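Local atomic coordinates of thioredoxin reductase (Streptococcus pyogenes, PDB entry 5UWY), a protein that probably catalyses the NADPH-dependent reduction of oxidised thioredoxin, passing electrons through a bound FAD and a redox-active disulfide. Residues T7-S12 with V30-Q35; C133-G138 with A159-Q164; V169-R174 with V194-D199. All blocks are in the same frame, centred on the assembly; numbering follows the deposited sequence.

Contact 1 (T7-S12 with V30-Q35). With FAD (flavin-adenine dinucleotide), chain B.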
# COMPACT_ATOMS: atom_id res chain seq x y z
N THR A 7 -11.56 -7.36 -16.54
CA THR A 7 -10.22 -7.55 -16.00
C THR A 7 -9.99 -9.00 -15.65
O THR A 7 -10.81 -9.64 -14.97
CB THR A 7 -10.00 -6.69 -14.75
OG1 THR A 7 -10.52 -5.38 -14.97
CG2 THR A 7 -8.52 -6.61 -14.44
N LEU A 8 -8.85 -9.52 -16.09
CA LEU A 8 -8.34 -10.78 -15.56
C LEU A 8 -7.06 -10.50 -14.79
O LEU A 8 -6.20 -9.75 -15.26
CB LEU A 8 -8.10 -11.82 -16.65
CG LEU A 8 -9.37 -12.44 -17.25
CD1 LEU A 8 -9.15 -12.91 -18.70
CD2 LEU A 8 -9.94 -13.53 -16.36
N ILE A 9 -6.95 -11.08 -13.60
CA ILE A 9 -5.80 -10.90 -12.72
C ILE A 9 -5.08 -12.23 -12.60
O ILE A 9 -5.66 -13.23 -12.14
CB ILE A 9 -6.22 -10.36 -11.35
CG1 ILE A 9 -6.86 -8.99 -11.50
CG2 ILE A 9 -5.02 -10.29 -10.42
CD1 ILE A 9 -7.86 -8.67 -10.44
N ILE A 10 -3.82 -12.26 -13.02
CA ILE A 10 -2.99 -13.45 -12.96
C ILE A 10 -2.32 -13.46 -11.59
O ILE A 10 -1.37 -12.72 -11.34
CB ILE A 10 -1.96 -13.49 -14.09
CG1 ILE A 10 -2.57 -12.99 -15.40
CG2 ILE A 10 -1.42 -14.89 -14.26
CD1 ILE A 10 -3.69 -13.86 -15.93
N GLY A 11 -2.82 -14.30 -10.69
CA GLY A 11 -2.25 -14.41 -9.36
C GLY A 11 -3.21 -14.03 -8.25
O GLY A 11 -3.99 -13.09 -8.40
N SER A 12 -3.15 -14.75 -7.13
CA SER A 12 -4.02 -14.53 -5.98
C SER A 12 -3.20 -14.34 -4.71
O SER A 12 -3.36 -15.05 -3.72
CB SER A 12 -5.01 -15.67 -5.81
OG SER A 12 -5.84 -15.48 -4.69
N VAL A 30 -14.55 -9.17 -13.23
CA VAL A 30 -13.23 -9.47 -12.70
C VAL A 30 -13.12 -10.97 -12.49
O VAL A 30 -13.99 -11.59 -11.87
CB VAL A 30 -12.96 -8.73 -11.39
CG1 VAL A 30 -11.60 -9.12 -10.83
CG2 VAL A 30 -13.05 -7.23 -11.60
N ALA A 31 -12.03 -11.56 -12.98
CA ALA A 31 -11.73 -12.94 -12.65
C ALA A 31 -10.26 -13.08 -12.33
O ALA A 31 -9.41 -12.43 -12.95
CB ALA A 31 -12.13 -13.89 -13.78
N ILE A 32 -9.95 -13.92 -11.34
CA ILE A 32 -8.57 -14.22 -10.96
C ILE A 32 -8.24 -15.62 -11.45
O ILE A 32 -8.95 -16.57 -11.11
CB ILE A 32 -8.37 -14.11 -9.44
CG1 ILE A 32 -8.78 -12.74 -8.92
CG2 ILE A 32 -6.93 -14.42 -9.07
CD1 ILE A 32 -8.79 -12.65 -7.41
N ILE A 33 -7.17 -15.75 -12.23
CA ILE A 33 -6.64 -17.07 -12.58
C ILE A 33 -5.56 -17.42 -11.57
O ILE A 33 -4.51 -16.76 -11.52
CB ILE A 33 -6.09 -17.13 -14.01
CG1 ILE A 33 -7.20 -17.06 -15.06
CG2 ILE A 33 -5.29 -18.43 -14.19
CD1 ILE A 33 -7.43 -15.69 -15.64
N GLU A 34 -5.79 -18.46 -10.77
CA GLU A 34 -4.85 -18.84 -9.73
C GLU A 34 -4.49 -20.31 -9.82
O GLU A 34 -5.37 -21.17 -9.89
CB GLU A 34 -5.38 -18.55 -8.32
CG GLU A 34 -4.27 -18.61 -7.27
CD GLU A 34 -2.93 -18.12 -7.79
OE1 GLU A 34 -2.55 -16.95 -7.51
OE2 GLU A 34 -2.20 -18.93 -8.41
N GLN A 35 -3.19 -20.59 -9.79
CA GLN A 35 -2.65 -21.94 -9.70
C GLN A 35 -2.54 -22.28 -8.21
O GLN A 35 -1.57 -21.94 -7.53
CB GLN A 35 -1.31 -22.01 -10.42
CG GLN A 35 -0.32 -23.06 -9.97
CD GLN A 35 1.12 -22.60 -10.17
OE1 GLN A 35 1.48 -22.10 -11.23
NE2 GLN A 35 1.94 -22.77 -9.14
PA FAD B . 2.64 -13.56 -4.41
O1A FAD B . 1.73 -13.59 -3.23
O2A FAD B . 3.97 -14.30 -4.26
O5B FAD B . 1.93 -14.13 -5.67
C5B FAD B . 2.12 -15.50 -6.08
C4B FAD B . 0.83 -16.04 -6.64
O4B FAD B . 0.93 -16.11 -8.08
C3B FAD B . 0.46 -17.44 -6.15
O3B FAD B . -0.91 -17.51 -5.75
C2B FAD B . 0.76 -18.33 -7.36
O2B FAD B . -0.09 -19.47 -7.38
C1B FAD B . 0.43 -17.36 -8.50
N9A FAD B . 1.03 -17.71 -9.79
C8A FAD B . 2.35 -17.63 -10.16
N7A FAD B . 2.59 -18.00 -11.39
C5A FAD B . 1.34 -18.35 -11.87
C6A FAD B . 0.90 -18.83 -13.12
N6A FAD B . 1.72 -19.05 -14.15
N1A FAD B . -0.42 -19.08 -13.27
C2A FAD B . -1.24 -18.86 -12.24
N3A FAD B . -0.94 -18.41 -11.02
C4A FAD B . 0.37 -18.17 -10.90
N1 FAD B . 5.12 -10.49 4.02
C2 FAD B . 4.97 -9.56 5.01
O2 FAD B . 4.30 -8.53 4.84
N3 FAD B . 5.56 -9.78 6.24
C4 FAD B . 6.33 -10.86 6.60
O4 FAD B . 6.81 -10.94 7.73
C4X FAD B . 6.50 -11.84 5.53
N5 FAD B . 7.21 -12.90 5.78
C5X FAD B . 7.37 -13.83 4.77
C6 FAD B . 8.14 -14.96 5.02
C7 FAD B . 8.33 -15.93 4.05
C7M FAD B . 9.17 -17.14 4.36
C8 FAD B . 7.75 -15.76 2.78
C8M FAD B . 7.93 -16.79 1.70
C9 FAD B . 6.98 -14.63 2.52
C9A FAD B . 6.79 -13.66 3.50
N10 FAD B . 6.03 -12.49 3.27
C10 FAD B . 5.85 -11.56 4.28
C1' FAD B . 5.36 -12.27 1.98
C2' FAD B . 6.09 -11.30 1.05
O2' FAD B . 5.72 -9.95 1.34
C3' FAD B . 5.71 -11.61 -0.39
O3' FAD B . 6.65 -10.97 -1.24
C4' FAD B . 4.30 -11.20 -0.83
O4' FAD B . 3.34 -12.11 -0.28
C5' FAD B . 4.15 -11.16 -2.34
O5' FAD B . 2.80 -10.78 -2.68
P FAD B . 2.32 -10.75 -4.19
O1P FAD B . 2.96 -9.55 -4.89
O2P FAD B . 0.84 -10.79 -4.32
O3P FAD B . 2.97 -12.06 -4.81
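Thr7 to Ile10 pairs in parallel with Val30 to Ile33 as the two strands of a Rossmann-type beta-alpha-beta unit, joined by helix 14-25; FAD binds beyond the C-terminal ends of the strands. Four backbone bonds tie the strands, alternating in direction: Ala31 N to Thr7 O, Ile9 N to Ala31 O (2.9 Å, 163° at the hydrogen), Ile33 N to Ile9 O, and Gly11 N to Ile33 O (3.1 Å). On the face carrying Ile9 and Ile32, both side chains pack on Ala20 of the helix, and Ile9 CD1 meets Val30 CG1 at 3.8 Å. The other face carries Leu8, Ala31, Ile10 and Ile33. With CG placed anti to its carbonyl carbon (chi1 -74°), Leu8 can turn CD2 against both Ala31 CB and Ile33 CD1. Beyond the pairing, Gly11 opens the glycine-rich turn of the probable GxGxxG motif with a positive phi of 118°. In Glu34, CG anti to the backbone N and a bend at chi2 bring the carboxylate beside Ser12 and the ribose. At distances all doubtfully short, its OE1 receives both the ribose hydroxyl O3B and Ser12 N, and its OE2 takes the neighbouring ribose hydroxyl O2B of FAD.

Contact 2 (C133-G138 with A159-Q164). With FAD (flavin-adenine dinucleotide), chain B.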
# COMPACT_ATOMS: atom_id res chain seq x y z
N CYS A 133 13.72 -13.44 4.72
CA CYS A 133 13.25 -12.06 4.77
C CYS A 133 13.55 -11.49 6.15
O CYS A 133 12.82 -11.77 7.11
CB CYS A 133 11.76 -12.00 4.45
SG CYS A 133 11.16 -10.40 3.95
N ALA A 134 14.59 -10.66 6.24
CA ALA A 134 14.96 -10.06 7.52
C ALA A 134 13.96 -8.99 7.94
O ALA A 134 13.60 -8.90 9.12
CB ALA A 134 16.37 -9.49 7.43
N VAL A 135 13.52 -8.16 7.00
CA VAL A 135 12.47 -7.18 7.27
C VAL A 135 11.20 -7.86 7.76
O VAL A 135 10.39 -7.25 8.46
CB VAL A 135 12.20 -6.32 6.01
CG1 VAL A 135 11.18 -5.23 6.30
CG2 VAL A 135 13.49 -5.73 5.49
N CYS A 136 11.04 -9.14 7.42
CA CYS A 136 9.80 -9.87 7.66
C CYS A 136 9.74 -10.46 9.07
O CYS A 136 8.83 -10.14 9.84
CB CYS A 136 9.67 -10.96 6.59
SG CYS A 136 9.36 -10.31 4.92
N ASP A 137 10.69 -11.33 9.42
CA ASP A 137 10.68 -12.02 10.70
C ASP A 137 11.87 -11.67 11.59
O ASP A 137 12.04 -12.29 12.64
CB ASP A 137 10.64 -13.54 10.47
CG ASP A 137 9.77 -13.93 9.29
OD1 ASP A 137 8.61 -13.48 9.23
OD2 ASP A 137 10.25 -14.68 8.41
N GLY A 138 12.68 -10.68 11.21
CA GLY A 138 13.84 -10.33 12.01
C GLY A 138 13.50 -9.87 13.41
O GLY A 138 14.25 -10.13 14.35
N ALA A 159 22.46 -8.98 7.24
CA ALA A 159 23.06 -9.36 8.51
C ALA A 159 23.16 -8.16 9.45
O ALA A 159 22.72 -8.24 10.61
CB ALA A 159 24.45 -9.97 8.28
N ILE A 160 23.72 -7.04 8.98
CA ILE A 160 23.84 -5.91 9.90
C ILE A 160 22.47 -5.32 10.21
O ILE A 160 22.28 -4.71 11.27
CB ILE A 160 24.82 -4.85 9.37
CG1 ILE A 160 24.72 -4.72 7.85
CG2 ILE A 160 26.24 -5.19 9.79
CD1 ILE A 160 25.61 -3.63 7.29
N TYR A 161 21.49 -5.50 9.33
CA TYR A 161 20.12 -5.18 9.72
C TYR A 161 19.65 -6.10 10.83
O TYR A 161 18.95 -5.67 11.76
CB TYR A 161 19.17 -5.27 8.52
CG TYR A 161 17.71 -5.13 8.89
CD1 TYR A 161 17.15 -3.88 9.16
CD2 TYR A 161 16.88 -6.24 8.99
CE1 TYR A 161 15.81 -3.75 9.50
CE2 TYR A 161 15.55 -6.12 9.34
CZ TYR A 161 15.02 -4.87 9.59
OH TYR A 161 13.69 -4.75 9.93
N LEU A 162 20.04 -7.38 10.77
CA LEU A 162 19.67 -8.32 11.82
C LEU A 162 20.36 -8.01 13.15
O LEU A 162 19.87 -8.45 14.20
CB LEU A 162 19.98 -9.75 11.38
CG LEU A 162 18.95 -10.34 10.42
CD1 LEU A 162 19.32 -11.76 10.02
CD2 LEU A 162 17.57 -10.28 11.04
N THR A 163 21.47 -7.28 13.13
CA THR A 163 22.10 -6.88 14.39
C THR A 163 21.18 -6.00 15.24
O THR A 163 21.45 -5.83 16.44
CB THR A 163 23.41 -6.14 14.14
OG1 THR A 163 23.16 -4.92 13.43
CG2 THR A 163 24.36 -7.00 13.33
N GLN A 164 20.12 -5.44 14.65
CA GLN A 164 19.19 -4.60 15.40
C GLN A 164 18.32 -5.39 16.37
O GLN A 164 17.63 -4.78 17.19
CB GLN A 164 18.31 -3.81 14.44
CG GLN A 164 19.07 -2.87 13.53
CD GLN A 164 19.20 -1.48 14.12
OE1 GLN A 164 18.22 -0.73 14.20
NE2 GLN A 164 20.41 -1.12 14.54
PA FAD B . 2.64 -13.56 -4.41
O1A FAD B . 1.73 -13.59 -3.23
O2A FAD B . 3.97 -14.30 -4.26
O5B FAD B . 1.93 -14.13 -5.67
C5B FAD B . 2.12 -15.50 -6.08
C4B FAD B . 0.83 -16.04 -6.64
O4B FAD B . 0.93 -16.11 -8.08
C3B FAD B . 0.46 -17.44 -6.15
O3B FAD B . -0.91 -17.51 -5.75
C2B FAD B . 0.76 -18.33 -7.36
O2B FAD B . -0.09 -19.47 -7.38
C1B FAD B . 0.43 -17.36 -8.50
N9A FAD B . 1.03 -17.71 -9.79
C8A FAD B . 2.35 -17.63 -10.16
N7A FAD B . 2.59 -18.00 -11.39
C5A FAD B . 1.34 -18.35 -11.87
C6A FAD B . 0.90 -18.83 -13.12
N6A FAD B . 1.72 -19.05 -14.15
N1A FAD B . -0.42 -19.08 -13.27
C2A FAD B . -1.24 -18.86 -12.24
N3A FAD B . -0.94 -18.41 -11.02
C4A FAD B . 0.37 -18.17 -10.90
N1 FAD B . 5.12 -10.49 4.02
C2 FAD B . 4.97 -9.56 5.01
O2 FAD B . 4.30 -8.53 4.84
N3 FAD B . 5.56 -9.78 6.24
C4 FAD B . 6.33 -10.86 6.60
O4 FAD B . 6.81 -10.94 7.73
C4X FAD B . 6.50 -11.84 5.53
N5 FAD B . 7.21 -12.90 5.78
C5X FAD B . 7.37 -13.83 4.77
C6 FAD B . 8.14 -14.96 5.02
C7 FAD B . 8.33 -15.93 4.05
C7M FAD B . 9.17 -17.14 4.36
C8 FAD B . 7.75 -15.76 2.78
C8M FAD B . 7.93 -16.79 1.70
C9 FAD B . 6.98 -14.63 2.52
C9A FAD B . 6.79 -13.66 3.50
N10 FAD B . 6.03 -12.49 3.27
C10 FAD B . 5.85 -11.56 4.28
C1' FAD B . 5.36 -12.27 1.98
C2' FAD B . 6.09 -11.30 1.05
O2' FAD B . 5.72 -9.95 1.34
C3' FAD B . 5.71 -11.61 -0.39
O3' FAD B . 6.65 -10.97 -1.24
C4' FAD B . 4.30 -11.20 -0.83
O4' FAD B . 3.34 -12.11 -0.28
C5' FAD B . 4.15 -11.16 -2.34
O5' FAD B . 2.80 -10.78 -2.68
P FAD B . 2.32 -10.75 -4.19
O1P FAD B . 2.96 -9.55 -4.89
O2P FAD B . 0.84 -10.79 -4.32
O3P FAD B . 2.97 -12.06 -4.81
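Ala134 and Tyr161 carry the apolar part of this contact, in which the short helix 134-137 bearing the Cys133-Cys136 disulfide rests on helix 153-162. Ala134 CB sits between two side chains, 3.6 Å from Tyr161 CD2 and 3.9 Å from Leu162 CD2. The same Leu162 CD2 reaches Gly138 CA at 3.9 Å, and Val135 CG2 comes more loosely to Tyr161 CE2. Tyr161 has CG anti to the backbone N (chi1 172°), which sends the ring out from its helix and past Ala134 toward Val135. Leu162 also packs on Leu146 and Val148 of the central strand 145-149.

A polar atom meets the ring at its edge, near its plane: Ala134 O, 3.4 Å from Tyr161 CE2, while accepting the helical bond from Gly138 N. No hydrogen bond crosses between the segments.

From the second subunit, Tyr300 meets Tyr161 edge-to-face and Arg25 donates to Cys136 O, so the dimer interface reaches the redox helix.

Toward the cofactor, Cys136 SG stands 3.3 Å from flavin C4X, and Asp137 OD1 comes within 3.5 Å of flavin O4; the bond of Asp137 OD2 to Ser131 OG holds that carboxylate. The disulfide, closed at 2.0 Å between Cys133 SG and Cys136 SG, thus has Cys136 as its flavin-side sulfur. This geometry is consistent with the flavin-oxidising state known for bacterial thioredoxin reductases, in which reduced flavin passes electrons to the disulfide; as in the E. coli enzyme, a large domain rotation would probably be needed to present the dithiol to thioredoxin.

Contact 3 (V169-R174 with V194-D199)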
# COMPACT_ATOMS: atom_id res chain seq x y z
N VAL A 169 25.32 -12.24 15.12
CA VAL A 169 25.02 -12.69 13.77
C VAL A 169 26.32 -13.20 13.15
O VAL A 169 27.29 -12.44 13.04
CB VAL A 169 24.41 -11.58 12.90
CG1 VAL A 169 24.27 -12.04 11.47
CG2 VAL A 169 23.06 -11.14 13.45
N THR A 170 26.35 -14.47 12.78
CA THR A 170 27.46 -15.06 12.06
C THR A 170 26.99 -15.38 10.66
O THR A 170 25.87 -15.88 10.48
CB THR A 170 27.95 -16.34 12.75
OG1 THR A 170 26.94 -17.34 12.64
CG2 THR A 170 28.22 -16.09 14.22
N VAL A 171 27.80 -15.08 9.65
CA VAL A 171 27.43 -15.42 8.28
C VAL A 171 28.33 -16.55 7.80
O VAL A 171 29.53 -16.56 8.09
CB VAL A 171 27.50 -14.21 7.32
CG1 VAL A 171 26.90 -12.97 7.94
CG2 VAL A 171 28.90 -13.99 6.66
N VAL A 172 27.75 -17.48 7.10
CA VAL A 172 28.48 -18.53 6.42
C VAL A 172 28.70 -18.10 4.98
O VAL A 172 27.89 -17.37 4.39
CB VAL A 172 27.71 -19.86 6.47
CG1 VAL A 172 27.96 -20.55 7.79
CG2 VAL A 172 26.24 -19.61 6.27
N HIS A 173 29.82 -18.53 4.41
CA HIS A 173 30.04 -18.38 2.98
C HIS A 173 31.09 -19.39 2.54
O HIS A 173 32.04 -19.67 3.27
CB HIS A 173 30.48 -16.96 2.62
CG HIS A 173 30.54 -16.73 1.15
ND1 HIS A 173 31.47 -15.90 0.56
CD2 HIS A 173 29.80 -17.25 0.14
CE1 HIS A 173 31.27 -15.89 -0.75
NE2 HIS A 173 30.27 -16.71 -1.03
N ARG A 174 30.90 -19.95 1.35
CA ARG A 174 31.74 -21.01 0.80
C ARG A 174 33.08 -20.52 0.26
O ARG A 174 33.72 -21.24 -0.52
CB ARG A 174 30.98 -21.77 -0.30
CG ARG A 174 30.22 -20.86 -1.26
CD ARG A 174 29.86 -21.59 -2.53
NE ARG A 174 28.54 -22.21 -2.45
CZ ARG A 174 28.32 -23.52 -2.52
NH1 ARG A 174 27.09 -24.00 -2.43
NH2 ARG A 174 29.35 -24.34 -2.67
N VAL A 194 28.59 -9.04 14.64
CA VAL A 194 28.66 -9.90 13.47
C VAL A 194 30.06 -10.51 13.39
O VAL A 194 31.06 -9.80 13.56
CB VAL A 194 28.27 -9.14 12.19
CG1 VAL A 194 29.40 -8.29 11.67
CG2 VAL A 194 27.77 -10.10 11.10
N ASP A 195 30.10 -11.83 13.23
CA ASP A 195 31.31 -12.57 12.87
C ASP A 195 30.94 -13.54 11.76
O ASP A 195 29.77 -13.75 11.44
CB ASP A 195 31.93 -13.31 14.06
CG ASP A 195 30.91 -14.08 14.89
OD1 ASP A 195 29.82 -13.53 15.15
OD2 ASP A 195 31.21 -15.23 15.29
N PHE A 196 31.97 -14.14 11.15
CA PHE A 196 31.80 -14.88 9.91
C PHE A 196 32.61 -16.17 9.95
O PHE A 196 33.62 -16.29 10.64
CB PHE A 196 32.21 -14.02 8.69
CG PHE A 196 31.86 -12.56 8.81
CD1 PHE A 196 32.69 -11.67 9.47
CD2 PHE A 196 30.65 -12.08 8.31
CE1 PHE A 196 32.33 -10.32 9.59
CE2 PHE A 196 30.29 -10.74 8.43
CZ PHE A 196 31.13 -9.87 9.07
N ILE A 197 32.11 -17.16 9.21
CA ILE A 197 32.71 -18.48 9.08
C ILE A 197 33.01 -18.70 7.60
O ILE A 197 32.09 -18.83 6.79
CB ILE A 197 31.78 -19.58 9.61
CG1 ILE A 197 31.58 -19.43 11.12
CG2 ILE A 197 32.31 -20.97 9.26
CD1 ILE A 197 30.62 -20.45 11.72
N TRP A 198 34.29 -18.72 7.25
CA TRP A 198 34.70 -18.73 5.86
C TRP A 198 34.94 -20.15 5.36
O TRP A 198 35.21 -21.08 6.13
CB TRP A 198 35.96 -17.88 5.66
CG TRP A 198 35.97 -16.61 6.46
CD1 TRP A 198 36.42 -16.46 7.74
CD2 TRP A 198 35.50 -15.32 6.04
NE1 TRP A 198 36.26 -15.15 8.14
CE2 TRP A 198 35.70 -14.44 7.12
CE3 TRP A 198 34.93 -14.84 4.86
CZ2 TRP A 198 35.35 -13.09 7.05
CZ3 TRP A 198 34.58 -13.50 4.79
CH2 TRP A 198 34.80 -12.64 5.88
N ASP A 199 34.83 -20.31 4.04
CA ASP A 199 35.09 -21.59 3.36
C ASP A 199 34.20 -22.70 3.91
O ASP A 199 34.66 -23.82 4.18
CB ASP A 199 36.57 -21.97 3.45
CG ASP A 199 37.46 -21.09 2.59
OD1 ASP A 199 37.09 -20.83 1.42
OD2 ASP A 199 38.52 -20.65 3.08
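Val171 and Phe196 lie side by side and point the same way: CG2 of Val171 comes at the edge of the Phe196 ring, in its plane, with a modelled separation too short to be trusted. Val171 CG1 is 3.9 Å from Phe196 CD2. The valine has CG1 anti to its carbonyl carbon (chi1 -44°), which turns that methyl to the ring. One face of the Trp198 indole is met by Phe196 CB, 3.6 Å above the plane and offset toward the rim. Phe196 also packs on Ala188 and Trp198 on Phe189, both of helix 182-190.

That helix links the two parallel strands 169-172 and 194-197 in a beta-alpha-beta unit of the second Rossmann-type domain, probably the one that binds NADPH; strand 194-197 is at the margin of its sheet within the chain. Between the strands, Asp195 N bonds to Val169 O at 2.9 Å, and Ile197 N to Val171 O nearly straight at 168°. Val171 N also donates to Asp195 O, whose position is less certain, and the bond from His173 N to Ile197 O is weak.

On the face of Val171 and Phe196, Val169 CG1 and Val194 CG2 meet obliquely at 4.0 Å. The reverse face is more polar. Here Thr170 and Asp195 run alongside each other, the threonine offering its methyl CG2 rather than its hydroxyl to the carboxylate. Farther along, Val172 CG1 comes to Ile197 CB at 4.3 Å.

How the contacts relate
The contacts follow one another along the chain. Contact 1 and contact 2 lie on opposite sides of the chain's centre, with centres 33 Å apart and nearest atoms about 16 Å apart, yet the same FAD spans them: contact 1 holds its adenosine ribose, contact 2 meets its flavin. Contact 3 does not touch FAD, and its centre is 42 Å from that of contact 1. It joins contact 2 directly, centres 16 Å apart, where helix 153-162 packs on strand 168-172: Ala159 CB meets Val169 CG1 at 3.8 Å, and Leu162 CB reaches Val169 CG2 at 4.0 Å. Helix 153-162 thus touches both the disulfide helix and the sheet of contact 3.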